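Local coordinates for protein phosphoinositol-specific phospholipase C (Pseudomonas sp., PDB 5FYP) that probably cleaves the phosphodiester bond of phosphoinositides in a calcium-dependent reaction, as a bacterial phospholipase C of the TIM-barrel clan, at residues S38-L41 against T46-L49. Residues are numbered along the deposited sequence; the frame is centred on the assembly and turned at random.
With CA (calcium ion), chain I.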
ATOM      1  N   SER A  38      14.238   7.687   0.335  0.50 11.79           N
ATOM      2  CA  SER A  38      14.980   6.425   0.368  0.50 13.39           C
ATOM      3  C   SER A  38      15.429   6.056   1.782  0.50 11.75           C
ATOM      4  O   SER A  38      15.471   4.870   2.125  0.50 12.00           O
ATOM      5  CB  SER A  38      16.171   6.489  -0.583  0.50 17.21           C
ATOM      6  OG  SER A  38      17.147   7.407  -0.162  0.50 20.93           O
ATOM      7  N   SER A  39      15.752   7.053   2.612  1.00 10.98           N
ATOM      8  CA  SER A  39      16.212   6.782   3.975  1.00 11.76           C
ATOM      9  C   SER A  39      15.159   6.076   4.822  1.00 10.66           C
ATOM     10  O   SER A  39      15.521   5.428   5.805  1.00 11.42           O
ATOM     11  CB  SER A  39      16.656   8.060   4.683  1.00 12.50           C
ATOM     12  OG  SER A  39      15.578   8.896   5.022  1.00 12.58           O
ATOM     13  N   VAL A  40      13.874   6.201   4.474  1.00  9.64           N
ATOM     14  CA  VAL A  40      12.804   5.552   5.227  1.00 10.04           C
ATOM     15  C   VAL A  40      13.061   4.030   5.256  1.00  9.42           C
ATOM     16  O   VAL A  40      12.763   3.348   6.260  1.00 10.22           O
ATOM     17  CB  VAL A  40      11.436   5.895   4.637  1.00  9.61           C
ATOM     18  CG1 VAL A  40      10.361   5.130   5.367  1.00  9.87           C
ATOM     19  CG2 VAL A  40      11.198   7.376   4.718  1.00 10.89           C
ATOM     20  N   LEU A  41      13.616   3.493   4.164  1.00  9.98           N
ATOM     21  CA  LEU A  41      13.913   2.071   4.034  1.00 10.07           C
ATOM     22  C   LEU A  41      15.080   1.618   4.936  1.00 10.55           C
ATOM     23  O   LEU A  41      15.341   0.419   5.060  1.00 12.40           O
ATOM     24  CB  LEU A  41      14.143   1.721   2.583  1.00 10.71           C
ATOM     25  CG  LEU A  41      12.856   1.809   1.753  1.00 10.68           C
ATOM     26  CD1 LEU A  41      13.125   2.037   0.296  1.00 11.80           C
ATOM     27  CD2 LEU A  41      11.993   0.543   1.932  1.00 11.85           C
ATOM     28  N   THR A  46       7.341  -0.448   4.630  1.00  8.10           N
ATOM     29  CA  THR A  46       6.032   0.040   4.145  1.00  7.90           C
ATOM     30  C   THR A  46       6.054   1.540   4.186  1.00  7.73           C
ATOM     31  O   THR A  46       6.224   2.143   5.263  1.00  8.50           O
ATOM     32  CB  THR A  46       4.888  -0.579   4.954  1.00  8.46           C
ATOM     33  OG1 THR A  46       4.904  -2.004   4.774  1.00  9.58           O
ATOM     34  CG2 THR A  46       3.535  -0.071   4.458  1.00  8.53           C
ATOM     35  N   LEU A  47       5.855   2.143   3.011  1.00  7.95           N
ATOM     36  CA  LEU A  47       5.993   3.599   2.774  1.00  8.89           C
ATOM     37  C   LEU A  47       4.715   4.151   2.205  1.00  8.78           C
ATOM     38  O   LEU A  47       3.750   3.416   1.994  1.00 11.04           O
ATOM     39  CB  LEU A  47       7.163   3.877   1.783  1.00 11.01           C
ATOM     40  CG  LEU A  47       8.603   3.716   2.326  1.00 15.45           C
ATOM     41  CD1 LEU A  47       9.038   2.425   2.937  1.00 19.86           C
ATOM     42  CD2 LEU A  47       9.550   4.154   1.241  1.00 13.83           C
ATOM     43  N   GLU A  48       4.654   5.468   2.006  1.00  7.67           N
ATOM     44  CA  GLU A  48       3.417   6.133   1.567  1.00  7.69           C
ATOM     45  C   GLU A  48       3.765   7.334   0.704  1.00  7.67           C
ATOM     46  O   GLU A  48       4.677   8.087   1.026  1.00  9.10           O
ATOM     47  CB  GLU A  48       2.565   6.577   2.754  1.00  7.98           C
ATOM     48  CG  GLU A  48       1.247   7.236   2.372  1.00  7.84           C
ATOM     49  CD  GLU A  48       0.297   7.440   3.531  1.00  8.10           C
ATOM     50  OE1 GLU A  48       0.740   7.351   4.690  1.00  9.15           O
ATOM     51  OE2 GLU A  48      -0.908   7.712   3.259  1.00 10.30           O
ATOM     52  N   LEU A  49       2.974   7.518  -0.349  1.00  7.47           N
ATOM     53  CA  LEU A  49       3.035   8.658  -1.244  1.00  7.81           C
ATOM     54  C   LEU A  49       1.639   9.205  -1.441  1.00  7.73           C
ATOM     55  O   LEU A  49       0.750   8.461  -1.844  1.00  9.58           O
ATOM     56  CB  LEU A  49       3.630   8.260  -2.611  1.00  8.78           C
ATOM     57  CG  LEU A  49       5.094   7.880  -2.578  1.00  9.30           C
ATOM     58  CD1 LEU A  49       5.503   7.052  -3.768  1.00 10.77           C
ATOM     59  CD2 LEU A  49       5.966   9.129  -2.447  1.00 10.09           C
TER
HETATM   60 CA    CA I1303      -1.592   9.990   3.012  0.80 12.02          CA
HETATM   61  O   HOH W   1      -2.809   9.783   5.073  1.00 23.49           O
HETATM   62  O   HOH W   2      -2.547  12.163   3.481  1.00 14.45           O
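In Val40, chi1 of 176° sets CG1 opposite the backbone N, and Leu47 swings CG anti to its own carbonyl carbon (chi1 -74°), which brings the two branched ends together. The contact belongs to the TIM-barrel-like fold of the phosphoinositide phospholipases C. It packs the turn Ser38-Leu41, in the loop after strand 20-25, onto the outer side of strand 46-52. The turn is closed by a backbone hydrogen bond from Leu41 N to Ser38 O, 3.1 Å long. Val40 and Leu47 meet tip to tip, with CG1 of Val40 3.8 Å from CG of Leu47. Leu41 crosses Leu47 at about a right angle, and its CG lies near both methyls of Leu47. The join is purely apolar and buried. Phe37 and Leu116 also touch Leu47, while Trp104 of helix 94-107 and Ile114 touch Leu41. With Leu47 cut back to an alanine, a gap is likely to open between strand and turn, and Val40 CG1 and Leu41 CD2 would lose this partner. The next residue, Glu48, has an extended side chain and binds the calcium ion through OE2 at 2.4 Å. Asn27, Asp50, Asp119 and two waters complete the site, and Arg260 forms a salt bridge with Glu48 OE1. On the apolar side, the closest approach is Leu41 CD2 to Leu47 CD1, at 3.6 Å.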